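Local coordinates for protein L-ribulose 3-epimerase (Methylomonas sp. DH-1, PDB 7CJ7) that catalyses the manganese-dependent epimerization of ketoses at C3, most actively on L-ribulose, and works as a homodimer built on TIM barrels, at residues A[14-19]-A[269-274]; A[37-42]-A[242-247]; A[75-80]-A[113-118]; A[121-126]-A[159-164]. All coordinates share one frame; numbering follows the deposited sequence.

Contact 1. Residues A[14-19]-A[269-274]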
loop_
_atom_site.group_PDB
_atom_site.type_symbol
_atom_site.label_atom_id
_atom_site.label_comp_id
_atom_site.label_asym_id
_atom_site.label_seq_id
_atom_site.Cartn_x
_atom_site.Cartn_y
_atom_site.Cartn_z
ATOM N N LEU A 14 4.290 19.128 3.641
ATOM C CA LEU A 14 3.179 18.880 2.679
ATOM C C LEU A 14 1.819 19.011 3.370
ATOM O O LEU A 14 0.780 18.885 2.677
ATOM C CB LEU A 14 3.338 17.486 2.070
ATOM C CG LEU A 14 3.896 17.455 0.649
ATOM C CD1 LEU A 14 2.843 17.916 -0.351
ATOM C CD2 LEU A 14 5.155 18.299 0.543
ATOM N N VAL A 15 1.811 19.206 4.685
ATOM C CA VAL A 15 0.560 19.543 5.414
ATOM C C VAL A 15 0.134 20.950 4.983
ATOM O O VAL A 15 -1.082 21.205 4.973
ATOM C CB VAL A 15 0.737 19.410 6.933
ATOM C CG1 VAL A 15 -0.393 20.082 7.690
ATOM C CG2 VAL A 15 0.849 17.948 7.332
ATOM N N TRP A 16 1.090 21.789 4.566
ATOM C CA TRP A 16 0.855 23.234 4.317
ATOM C C TRP A 16 1.175 23.642 2.877
ATOM O O TRP A 16 0.429 24.478 2.348
ATOM C CB TRP A 16 1.638 24.093 5.310
ATOM C CG TRP A 16 1.163 23.981 6.724
ATOM C CD1 TRP A 16 0.116 24.638 7.304
ATOM C CD2 TRP A 16 1.768 23.191 7.761
ATOM N NE1 TRP A 16 0.021 24.299 8.628
ATOM C CE2 TRP A 16 1.025 23.418 8.938
ATOM C CE3 TRP A 16 2.871 22.332 7.811
ATOM C CZ2 TRP A 16 1.333 22.786 10.140
ATOM C CZ3 TRP A 16 3.174 21.714 9.002
ATOM C CH2 TRP A 16 2.419 21.948 10.148
ATOM N N SER A 17 2.271 23.153 2.296
ATOM C CA SER A 17 2.822 23.654 1.009
ATOM C C SER A 17 3.306 22.500 0.129
ATOM O O SER A 17 4.003 21.630 0.641
ATOM C CB SER A 17 3.942 24.635 1.237
ATOM O OG SER A 17 3.470 25.787 1.911
ATOM N N GLY A 18 2.983 22.548 -1.163
ATOM C CA GLY A 18 3.430 21.557 -2.160
ATOM C C GLY A 18 4.781 21.907 -2.762
ATOM O O GLY A 18 5.374 21.042 -3.427
ATOM N N ASP A 19 5.254 23.133 -2.553
ATOM C CA ASP A 19 6.558 23.616 -3.069
ATOM C C ASP A 19 7.274 24.330 -1.926
ATOM O O ASP A 19 6.602 24.730 -0.954
ATOM C CB ASP A 19 6.384 24.548 -4.269
ATOM C CG ASP A 19 5.760 25.885 -3.908
ATOM O OD1 ASP A 19 5.815 26.260 -2.716
ATOM O OD2 ASP A 19 5.222 26.541 -4.822
ATOM N N HIS A 269 -8.929 19.701 3.545
ATOM C CA HIS A 269 -8.790 20.978 2.797
ATOM C C HIS A 269 -8.147 22.038 3.700
ATOM O O HIS A 269 -7.467 22.917 3.156
ATOM C CB HIS A 269 -10.158 21.422 2.254
ATOM C CG HIS A 269 -11.177 21.625 3.322
ATOM N ND1 HIS A 269 -11.326 22.831 3.979
ATOM C CD2 HIS A 269 -12.068 20.773 3.878
ATOM C CE1 HIS A 269 -12.277 22.715 4.887
ATOM N NE2 HIS A 269 -12.743 21.460 4.849
ATOM N N ASP A 270 -8.348 21.939 5.020
ATOM C CA ASP A 270 -7.954 22.962 6.026
ATOM C C ASP A 270 -6.693 22.499 6.770
ATOM O O ASP A 270 -6.827 21.741 7.750
ATOM C CB ASP A 270 -9.114 23.228 6.991
ATOM C CG ASP A 270 -8.908 24.409 7.926
ATOM O OD1 ASP A 270 -9.910 25.006 8.312
ATOM O OD2 ASP A 270 -7.754 24.703 8.287
ATOM N N SER A 271 -5.518 22.952 6.320
ATOM C CA SER A 271 -4.192 22.585 6.882
ATOM C C SER A 271 -4.161 22.876 8.386
ATOM O O SER A 271 -3.685 22.025 9.136
ATOM C CB SER A 271 -3.070 23.318 6.182
ATOM O OG SER A 271 -3.066 23.057 4.786
ATOM N N ASP A 272 -4.640 24.043 8.817
ATOM C CA ASP A 272 -4.557 24.466 10.242
ATOM C C ASP A 272 -5.406 23.537 11.116
ATOM O O ASP A 272 -4.944 23.153 12.189
ATOM C CB ASP A 272 -4.972 25.921 10.415
ATOM C CG ASP A 272 -4.021 26.871 9.715
ATOM O OD1 ASP A 272 -2.844 26.485 9.521
ATOM O OD2 ASP A 272 -4.460 27.990 9.375
ATOM N N ASP A 273 -6.601 23.171 10.668
ATOM C CA ASP A 273 -7.500 22.282 11.446
ATOM C C ASP A 273 -6.836 20.905 11.555
ATOM O O ASP A 273 -6.760 20.335 12.664
ATOM C CB ASP A 273 -8.875 22.182 10.789
ATOM C CG ASP A 273 -9.831 21.341 11.607
ATOM O OD1 ASP A 273 -10.219 21.808 12.685
ATOM O OD2 ASP A 273 -10.150 20.220 11.173
ATOM N N LEU A 274 -6.376 20.387 10.425
ATOM C CA LEU A 274 -5.738 19.051 10.354
ATOM C C LEU A 274 -4.530 19.020 11.295
ATOM O O LEU A 274 -4.464 18.102 12.119
ATOM C CB LEU A 274 -5.319 18.760 8.916
ATOM C CG LEU A 274 -4.558 17.449 8.743
ATOM C CD1 LEU A 274 -5.508 16.262 8.782
ATOM C CD2 LEU A 274 -3.755 17.462 7.455
HETATM O O HOH W 1 -1.408 25.388 11.380
#
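Ser271, in the first turn of helix 271-285, gives its hydroxyl proton to the carbonyl of Val15, OG to O 2.7 Å, in the loop that follows strand 8-12 of the TIM barrel. The donor lies in the carbonyl plane, with a C=O...OG angle of 149°. Serine suits the place because it is short: its CB also packs 3.6 Å from Trp16 CD1, and this is the tight part of the contact. Beside it lies an apolar, buried side. Val15 CG1, placed anti to the backbone N (chi1 165°), covers one face of the Trp16 ring and meets Leu274 CD2 at 4.3 Å, while Phe245 of the barrel touches both Val15 and Leu274. The other side is looser and wet. There Asp272 OD1 comes to the edge of the indole, 3.7 Å from Trp16 NE1, and a water joins the two, accepting from NE1 at 3.3 Å and donating to OD1 at 2.6 Å. Arg34 forms a salt bridge with the same carboxylate oxygen. Asp270, the N-cap, accepts from Asp273 N through OD2. The acidic residues at the start of this last helix would be expected to interact favourably with its dipole.

Contact 2. Residues A[37-42]-A[242-247]. With MN (manganese (II) ion), chain D; SOL (L-sorbose), chain C.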
loop_
_atom_site.group_PDB
_atom_site.type_symbol
_atom_site.label_atom_id
_atom_site.label_comp_id
_atom_site.label_asym_id
_atom_site.label_seq_id
_atom_site.Cartn_x
_atom_site.Cartn_y
_atom_site.Cartn_z
ATOM N N TYR A 37 3.805 23.304 16.834
ATOM C CA TYR A 37 4.888 22.323 16.573
ATOM C C TYR A 37 6.240 22.920 16.996
ATOM O O TYR A 37 6.408 24.162 17.005
ATOM C CB TYR A 37 4.892 21.879 15.111
ATOM C CG TYR A 37 3.738 20.983 14.748
ATOM C CD1 TYR A 37 3.801 19.613 14.940
ATOM C CD2 TYR A 37 2.560 21.508 14.250
ATOM C CE1 TYR A 37 2.734 18.792 14.623
ATOM C CE2 TYR A 37 1.490 20.698 13.910
ATOM C CZ TYR A 37 1.572 19.332 14.108
ATOM O OH TYR A 37 0.526 18.514 13.784
ATOM N N ASP A 38 7.177 22.041 17.364
ATOM C CA ASP A 38 8.579 22.387 17.706
ATOM C C ASP A 38 9.415 22.544 16.430
ATOM O O ASP A 38 10.344 23.371 16.425
ATOM C CB ASP A 38 9.200 21.319 18.604
ATOM C CG ASP A 38 8.448 21.135 19.903
ATOM O OD1 ASP A 38 8.239 22.149 20.592
ATOM O OD2 ASP A 38 8.071 19.990 20.210
ATOM N N TYR A 39 9.129 21.763 15.392
ATOM C CA TYR A 39 9.930 21.802 14.143
ATOM C C TYR A 39 9.030 21.549 12.941
ATOM O O TYR A 39 7.901 21.050 13.083
ATOM C CB TYR A 39 11.093 20.803 14.198
ATOM C CG TYR A 39 10.701 19.348 14.168
ATOM C CD1 TYR A 39 10.569 18.664 12.976
ATOM C CD2 TYR A 39 10.438 18.652 15.331
ATOM C CE1 TYR A 39 10.217 17.324 12.940
ATOM C CE2 TYR A 39 10.064 17.319 15.312
ATOM C CZ TYR A 39 9.929 16.653 14.112
ATOM O OH TYR A 39 9.546 15.341 14.089
ATOM N N ILE A 40 9.540 21.923 11.777
ATOM C CA ILE A 40 8.957 21.533 10.464
ATOM C C ILE A 40 9.918 20.538 9.815
ATOM O O ILE A 40 11.143 20.707 9.944
ATOM C CB ILE A 40 8.716 22.766 9.583
ATOM C CG1 ILE A 40 8.096 22.352 8.248
ATOM C CG2 ILE A 40 10.005 23.548 9.395
ATOM C CD1 ILE A 40 7.157 23.353 7.677
ATOM N N GLU A 41 9.367 19.515 9.167
ATOM C CA GLU A 41 10.154 18.545 8.395
ATOM C C GLU A 41 10.090 18.975 6.938
ATOM O O GLU A 41 9.014 18.907 6.344
ATOM C CB GLU A 41 9.638 17.127 8.607
ATOM C CG GLU A 41 10.536 16.082 7.978
ATOM C CD GLU A 41 10.002 14.688 8.203
ATOM O OE1 GLU A 41 9.921 14.281 9.385
ATOM O OE2 GLU A 41 9.620 14.046 7.205
ATOM N N ILE A 42 11.209 19.448 6.416
ATOM C CA ILE A 42 11.293 19.941 5.014
ATOM C C ILE A 42 11.566 18.755 4.094
ATOM O O ILE A 42 12.499 18.006 4.379
ATOM C CB ILE A 42 12.365 21.039 4.901
ATOM C CG1 ILE A 42 12.050 22.204 5.842
ATOM C CG2 ILE A 42 12.504 21.480 3.456
ATOM C CD1 ILE A 42 13.149 23.237 5.951
ATOM N N PRO A 242 12.394 12.775 17.527
ATOM C CA PRO A 242 11.393 13.459 16.717
ATOM C C PRO A 242 10.163 12.580 16.454
ATOM O O PRO A 242 10.291 11.392 16.194
ATOM C CB PRO A 242 12.141 13.796 15.421
ATOM C CG PRO A 242 13.585 13.804 15.837
ATOM C CD PRO A 242 13.709 12.725 16.883
ATOM N N ILE A 243 8.992 13.200 16.548
ATOM C CA ILE A 243 7.695 12.611 16.112
ATOM C C ILE A 243 7.059 13.615 15.155
ATOM O O ILE A 243 6.712 14.715 15.627
ATOM C CB ILE A 243 6.796 12.330 17.330
ATOM C CG1 ILE A 243 7.488 11.398 18.329
ATOM C CG2 ILE A 243 5.449 11.796 16.865
ATOM C CD1 ILE A 243 6.699 11.162 19.607
ATOM N N THR A 244 6.961 13.275 13.873
ATOM C CA THR A 244 6.397 14.152 12.815
ATOM C C THR A 244 5.013 13.655 12.412
ATOM O O THR A 244 4.877 12.464 12.076
ATOM C CB THR A 244 7.242 14.176 11.536
ATOM O OG1 THR A 244 8.598 14.491 11.827
ATOM C CG2 THR A 244 6.722 15.169 10.524
ATOM N N PHE A 245 4.026 14.545 12.436
ATOM C CA PHE A 245 2.712 14.298 11.805
ATOM C C PHE A 245 2.899 14.417 10.293
ATOM O O PHE A 245 3.417 15.442 9.797
ATOM C CB PHE A 245 1.651 15.265 12.323
ATOM C CG PHE A 245 0.381 15.226 11.514
ATOM C CD1 PHE A 245 -0.301 14.034 11.317
ATOM C CD2 PHE A 245 -0.121 16.372 10.930
ATOM C CE1 PHE A 245 -1.460 13.994 10.552
ATOM C CE2 PHE A 245 -1.282 16.333 10.175
ATOM C CZ PHE A 245 -1.955 15.151 9.996
ATOM N N GLU A 246 2.463 13.382 9.583
ATOM C CA GLU A 246 2.568 13.296 8.117
ATOM C C GLU A 246 1.180 13.007 7.544
ATOM O O GLU A 246 0.489 12.095 8.046
ATOM C CB GLU A 246 3.580 12.225 7.727
ATOM C CG GLU A 246 3.821 12.156 6.240
ATOM C CD GLU A 246 5.083 11.391 5.890
ATOM O OE1 GLU A 246 5.988 11.975 5.253
ATOM O OE2 GLU A 246 5.156 10.221 6.266
ATOM N N SER A 247 0.790 13.757 6.522
ATOM C CA SER A 247 -0.560 13.650 5.924
ATOM C C SER A 247 -0.528 14.184 4.498
ATOM O O SER A 247 0.119 15.212 4.254
ATOM C CB SER A 247 -1.570 14.392 6.768
ATOM O OG SER A 247 -2.877 14.214 6.269
HETATM MN MN MN D . 6.778 8.866 6.460
HETATM C C1 SOL C . 6.631 8.230 2.166
HETATM O O1 SOL C . 5.518 7.372 2.071
HETATM C C2 SOL C . 6.832 8.728 3.560
HETATM O O2 SOL C . 6.361 8.124 4.508
HETATM C C3 SOL C . 7.592 10.032 3.761
HETATM O O3 SOL C . 8.074 10.136 5.081
HETATM C C4 SOL C . 8.737 10.168 2.763
HETATM O O4 SOL C . 9.666 9.099 2.959
HETATM C C5 SOL C . 9.495 11.492 2.877
HETATM O O5 SOL C . 10.649 11.449 2.038
HETATM C C6 SOL C . 8.664 12.700 2.500
HETATM O O6 SOL C . 9.419 13.903 2.674
#
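Tyr39, Thr244 and Tyr37 have the most surface buried where strands 39-43 and 242-245 of the TIM barrel face each other across strand 8-12; the axes of 39-42 and 242-245 come within 8.2 Å at an angle of 70°. Tyr39 reaches inward with CG between its backbone N and carbonyl carbon (chi1 69°), and its OH donates to Thr244 OG1 at 2.6 Å. Thr244 OG1 lies at the edge of the tyrosine ring, and Pro242 CB packs 3.8 Å from Tyr39 CZ. Thr244 OG1 in turn donates to Glu41 OE1 at 2.8 Å, meeting the carboxylate on its anti side, 32° out of plane. Threonine fits because its hydroxyl links Tyr39 to Glu41 while CG2 packs against Glu41 CB; Tyr209 OH is hydrogen-bonded to both OG1 and Glu41 OE1. Tyr37 turns to the helical layer; its OH sits 3.6 Å from Phe245 CD2 and is hydrogen-bonded to Ala275 O.

Farther along, Glu246, probably a proton donor/acceptor, binds the manganese ion through OE2 at 2.1 Å, and its OE1 lies 2.8 Å from O3 of L-sorbose, whose O2 and O3 also bind the metal. Glu152, Asp185 and His211 complete the protein ligands. Glu41 OE1 is also hydrogen-bonded to His211 NE2, so the chain Tyr39-Thr244-Glu41 ends on a second-shell carboxylate that probably helps to orient this histidine and strengthen it as a donor to manganese.

Contact 3. Residues A[75-80]-A[113-118]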
loop_
_atom_site.group_PDB
_atom_site.type_symbol
_atom_site.label_atom_id
_atom_site.label_comp_id
_atom_site.label_asym_id
_atom_site.label_seq_id
_atom_site.Cartn_x
_atom_site.Cartn_y
_atom_site.Cartn_z
ATOM N N ALA A 75 16.964 8.255 -11.054
ATOM C CA ALA A 75 18.215 8.903 -11.519
ATOM C C ALA A 75 19.277 8.915 -10.404
ATOM O O ALA A 75 20.467 9.074 -10.728
ATOM C CB ALA A 75 17.900 10.293 -12.013
ATOM N N THR A 76 18.873 8.741 -9.141
ATOM C CA THR A 76 19.742 8.912 -7.948
ATOM C C THR A 76 19.673 7.685 -7.024
ATOM O O THR A 76 20.070 7.808 -5.857
ATOM C CB THR A 76 19.361 10.185 -7.184
ATOM O OG1 THR A 76 17.960 10.169 -6.918
ATOM C CG2 THR A 76 19.704 11.451 -7.934
ATOM N N ASP A 77 19.228 6.538 -7.534
ATOM C CA ASP A 77 18.983 5.312 -6.730
ATOM C C ASP A 77 20.309 4.664 -6.314
ATOM O O ASP A 77 20.946 4.046 -7.172
ATOM C CB ASP A 77 18.135 4.330 -7.532
ATOM C CG ASP A 77 17.685 3.110 -6.747
ATOM O OD1 ASP A 77 18.184 2.918 -5.614
ATOM O OD2 ASP A 77 16.828 2.359 -7.280
ATOM N N VAL A 78 20.682 4.756 -5.038
ATOM C CA VAL A 78 21.989 4.253 -4.515
ATOM C C VAL A 78 22.016 2.721 -4.444
ATOM O O VAL A 78 23.107 2.197 -4.139
ATOM C CB VAL A 78 22.342 4.868 -3.151
ATOM C CG1 VAL A 78 22.671 6.346 -3.292
ATOM C CG2 VAL A 78 21.264 4.619 -2.096
ATOM N N THR A 79 20.908 2.030 -4.740
ATOM C CA THR A 79 20.860 0.543 -4.863
ATOM C C THR A 79 21.276 0.110 -6.275
ATOM O O THR A 79 21.564 -1.088 -6.471
ATOM C CB THR A 79 19.472 -0.038 -4.566
ATOM O OG1 THR A 79 18.568 0.335 -5.611
ATOM C CG2 THR A 79 18.936 0.404 -3.223
ATOM N N SER A 80 21.303 1.036 -7.231
ATOM C CA SER A 80 21.561 0.732 -8.663
ATOM C C SER A 80 22.896 -0.003 -8.857
ATOM O O SER A 80 23.887 0.350 -8.188
ATOM C CB SER A 80 21.539 1.982 -9.486
ATOM O OG SER A 80 21.660 1.657 -10.860
ATOM N N TYR A 113 17.826 5.490 1.221
ATOM C CA TYR A 113 18.642 4.282 0.945
ATOM C C TYR A 113 18.226 3.637 -0.387
ATOM O O TYR A 113 18.824 2.623 -0.770
ATOM C CB TYR A 113 18.495 3.290 2.102
ATOM C CG TYR A 113 17.062 2.960 2.401
ATOM C CD1 TYR A 113 16.414 1.948 1.714
ATOM C CD2 TYR A 113 16.335 3.686 3.332
ATOM C CE1 TYR A 113 15.084 1.646 1.955
ATOM C CE2 TYR A 113 15.009 3.386 3.596
ATOM C CZ TYR A 113 14.377 2.373 2.894
ATOM O OH TYR A 113 13.067 2.071 3.132
ATOM N N CYS A 114 17.257 4.216 -1.088
ATOM C CA CYS A 114 16.780 3.698 -2.397
ATOM C C CYS A 114 15.878 4.725 -3.087
ATOM O O CYS A 114 15.580 5.776 -2.478
ATOM C CB CYS A 114 16.015 2.398 -2.216
ATOM S SG CYS A 114 14.411 2.628 -1.418
ATOM N N ALA A 115 15.454 4.429 -4.314
ATOM C CA ALA A 115 14.429 5.226 -5.023
ATOM C C ALA A 115 13.085 5.024 -4.315
ATOM O O ALA A 115 12.691 3.863 -4.063
ATOM C CB ALA A 115 14.368 4.840 -6.480
ATOM N N LEU A 116 12.420 6.116 -3.957
ATOM C CA LEU A 116 11.056 6.078 -3.373
ATOM C C LEU A 116 10.087 5.768 -4.510
ATOM O O LEU A 116 10.035 6.573 -5.458
ATOM C CB LEU A 116 10.739 7.429 -2.733
ATOM C CG LEU A 116 9.351 7.557 -2.114
ATOM C CD1 LEU A 116 9.183 6.601 -0.957
ATOM C CD2 LEU A 116 9.088 8.985 -1.664
ATOM N N GLY A 117 9.383 4.639 -4.439
ATOM C CA GLY A 117 8.339 4.300 -5.423
ATOM C C GLY A 117 8.286 2.820 -5.739
ATOM O O GLY A 117 8.872 2.029 -4.985
ATOM N N LYS A 118 7.559 2.462 -6.799
ATOM C CA LYS A 118 7.143 1.060 -7.050
ATOM C C LYS A 118 8.165 0.354 -7.941
ATOM O O LYS A 118 8.108 0.526 -9.156
ATOM C CB LYS A 118 5.768 0.967 -7.715
ATOM C CG LYS A 118 5.226 -0.458 -7.731
ATOM C CD LYS A 118 4.109 -0.735 -8.705
ATOM C CE LYS A 118 2.774 -0.863 -8.014
ATOM N NZ LYS A 118 2.425 0.411 -7.349
#
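The carboxylate of Asp77 is held between Thr79 on one face and Ala115 on the other. Thr79 grips Asp77 OD1 twice, OG1 donating at 2.6 Å and the backbone N at 3.0 Å, both well above the plane; across the opposite face Ala115 CB lies 3.6 Å from OD2. The bond from Thr79 N makes an Asx turn, set within a type I beta turn from Asp77 to Ser80. OD2 is hydrogen-bonded to Tyr119 OH, which also bonds Ala115 N, a polar link between loops that share no clear direct hydrogen bond. Aspartate thus suits a place where one short side chain shapes its own loop and meets the next. Thr79 OG1 sits between backbone N and carbonyl carbon (chi1 69°), which leaves CG2 beside the backbone N, 3.3 Å from Tyr113 O and 3.7 Å from Cys114 CB. The small side chains of Cys114 and Ala115 are consistent with the close approach of the loops, Asp77 CA to Ala115 CA 4.9 Å. Tyr113 OH is hydrogen-bonded to Glu152 O. The contact joins the loops after neighbouring barrel strands 65-72 and 107-112, and helix 125-143 packs alongside through Ala134 on Val78, Ser131 on Thr79 and Met135 on Tyr113.

Contact 4. Residues A[121-126]-A[159-164]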
loop_
_atom_site.group_PDB
_atom_site.type_symbol
_atom_site.label_atom_id
_atom_site.label_comp_id
_atom_site.label_asym_id
_atom_site.label_seq_id
_atom_site.Cartn_x
_atom_site.Cartn_y
_atom_site.Cartn_z
ATOM N N GLY A 121 10.298 -5.220 -9.660
ATOM C CA GLY A 121 10.788 -6.554 -9.271
ATOM C C GLY A 121 11.565 -6.496 -7.967
ATOM O O GLY A 121 11.842 -5.416 -7.441
ATOM N N PRO A 122 11.905 -7.669 -7.397
ATOM C CA PRO A 122 12.608 -7.719 -6.120
ATOM C C PRO A 122 14.061 -7.234 -6.225
ATOM O O PRO A 122 14.609 -7.205 -7.320
ATOM C CB PRO A 122 12.555 -9.200 -5.725
ATOM C CG PRO A 122 12.378 -9.938 -7.043
ATOM C CD PRO A 122 11.594 -8.999 -7.940
ATOM N N ALA A 123 14.630 -6.854 -5.080
ATOM C CA ALA A 123 16.023 -6.380 -4.928
ATOM C C ALA A 123 16.965 -7.581 -5.004
ATOM O O ALA A 123 16.683 -8.609 -4.373
ATOM C CB ALA A 123 16.186 -5.645 -3.618
ATOM N N SER A 124 18.047 -7.447 -5.761
ATOM C CA SER A 124 19.150 -8.435 -5.820
ATOM C C SER A 124 20.022 -8.277 -4.571
ATOM O O SER A 124 19.887 -7.239 -3.868
ATOM C CB SER A 124 19.958 -8.236 -7.058
ATOM O OG SER A 124 20.644 -6.996 -6.981
ATOM N N ARG A 125 20.908 -9.241 -4.321
ATOM C CA ARG A 125 21.919 -9.121 -3.237
ATOM C C ARG A 125 22.775 -7.880 -3.525
ATOM O O ARG A 125 23.185 -7.208 -2.567
ATOM C CB ARG A 125 22.749 -10.402 -3.118
ATOM C CG ARG A 125 21.895 -11.658 -3.022
ATOM C CD ARG A 125 22.686 -12.902 -2.675
ATOM N NE ARG A 125 23.181 -12.809 -1.309
ATOM C CZ ARG A 125 23.929 -13.716 -0.694
ATOM N NH1 ARG A 125 24.307 -13.486 0.550
ATOM N NH2 ARG A 125 24.297 -14.833 -1.305
ATOM N N GLU A 126 23.024 -7.572 -4.801
ATOM C CA GLU A 126 23.890 -6.424 -5.180
ATOM C C GLU A 126 23.170 -5.113 -4.847
ATOM O O GLU A 126 23.843 -4.190 -4.328
ATOM C CB GLU A 126 24.274 -6.449 -6.656
ATOM C CG GLU A 126 25.275 -7.519 -6.997
ATOM C CD GLU A 126 24.676 -8.790 -7.568
ATOM O OE1 GLU A 126 23.422 -8.943 -7.554
ATOM O OE2 GLU A 126 25.467 -9.630 -8.032
ATOM N N THR A 159 9.281 0.745 -1.511
ATOM C CA THR A 159 10.665 0.195 -1.560
ATOM C C THR A 159 10.620 -1.324 -1.662
ATOM O O THR A 159 9.649 -1.938 -1.173
ATOM C CB THR A 159 11.529 0.546 -0.340
ATOM O OG1 THR A 159 12.861 0.110 -0.613
ATOM C CG2 THR A 159 11.093 -0.126 0.939
ATOM N N ASN A 160 11.663 -1.904 -2.237
ATOM C CA ASN A 160 11.839 -3.373 -2.261
ATOM C C ASN A 160 12.991 -3.773 -1.330
ATOM O O ASN A 160 13.322 -4.955 -1.321
ATOM C CB ASN A 160 11.987 -3.876 -3.700
ATOM C CG ASN A 160 13.240 -3.390 -4.394
ATOM O OD1 ASN A 160 14.034 -2.662 -3.811
ATOM N ND2 ASN A 160 13.413 -3.780 -5.648
ATOM N N ILE A 161 13.539 -2.845 -0.533
ATOM C CA ILE A 161 14.771 -3.100 0.276
ATOM C C ILE A 161 14.392 -3.516 1.699
ATOM O O ILE A 161 14.962 -4.505 2.192
ATOM C CB ILE A 161 15.711 -1.878 0.279
ATOM C CG1 ILE A 161 16.293 -1.622 -1.110
ATOM C CG2 ILE A 161 16.805 -2.037 1.316
ATOM C CD1 ILE A 161 17.222 -2.715 -1.594
ATOM N N MET A 162 13.509 -2.772 2.363
ATOM C CA MET A 162 13.095 -3.093 3.754
ATOM C C MET A 162 11.685 -2.572 4.006
ATOM O O MET A 162 11.454 -1.357 3.860
ATOM C CB MET A 162 14.056 -2.493 4.782
ATOM C CG MET A 162 14.695 -1.211 4.326
ATOM S SD MET A 162 16.055 -0.701 5.404
ATOM C CE MET A 162 15.137 0.444 6.424
ATOM N N ASN A 163 10.784 -3.473 4.387
ATOM C CA ASN A 163 9.347 -3.158 4.544
ATOM C C ASN A 163 8.913 -3.359 5.997
ATOM O O ASN A 163 7.788 -2.955 6.303
ATOM C CB ASN A 163 8.477 -4.004 3.614
ATOM C CG ASN A 163 8.837 -3.878 2.150
ATOM O OD1 ASN A 163 8.874 -4.879 1.452
ATOM N ND2 ASN A 163 9.063 -2.667 1.668
ATOM N N THR A 164 9.760 -3.924 6.866
ATOM C CA THR A 164 9.453 -4.042 8.313
ATOM C C THR A 164 10.614 -3.510 9.150
ATOM O O THR A 164 11.756 -3.507 8.669
ATOM C CB THR A 164 9.165 -5.483 8.754
ATOM O OG1 THR A 164 10.377 -6.238 8.710
ATOM C CG2 THR A 164 8.110 -6.152 7.907
HETATM O O HOH W 2 12.982 -7.136 -2.879
#
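Asn160 reaches from the loop after strand 148-152 to the chain leading into helix 125-143, tying together two successive beta-alpha units of the TIM barrel. Its CB lies 4.0 Å from Gly121 O. CG sits between the backbone N and the carbonyl carbon (chi1 65°), which carries the amide across to the other chain and places CG 3.8 Å from Ala123 CB. At the tip the two branches part. OD1 rests against the methyl of Ala123, 3.7 Å from its CB, whereas ND2 donates to Gly121 O at 2.9 Å. This bond is well formed: the N-H...O angle is 160°, the acceptor lies in the plane of the amide, and the donor lies in the carbonyl plane of Gly121. Asparagine suits the site because its flat amide can give an N-H to a backbone carbonyl while laying its other branch on a methyl group.

Ala123, small enough to fit between two side chains, also meets Ile161 CD1, the apolar end of a residue that packs on Phe171 of helix 165-175. Within the same loop Thr159 OG1 accepts from Ile161 N, forming an ST turn that shapes the loop. Ser124 and Thr164 stand at the N-caps of the two helices that follow. The second subunit lies close by, with its Trp264 packing on Asn160 and its Asn259 on Pro122. A water completes the link between the backbones, accepting from Ala123 N at 2.8 Å and donating to Asn160 O at 2.7 Å.

Overall arrangement
The four contacts fall into two pairs on one TIM barrel. Contacts 1 and 2, centres 12 Å apart, lie where the barrel closes: strand 242-245 and helix 271-285 meet strand 39-43 and the loop after strand 8-12, and Trp16 packs on Tyr37. Contacts 3 and 4, centres 10 Å apart, join loops after strands 65-72, 107-112 and 148-152 with the start of helix 125-143, and touch through Cys114 and Thr159. Contacts 2 and 4 are on opposite sides of the chain's centre, their centres 27 Å apart. Along the sequence, contacts 3 and 4 follow one another within the long spans bridged by contacts 1 and 2. The first pair thus joins early and late chain beside Glu246 of the metal site; the second links loops that approach the second subunit.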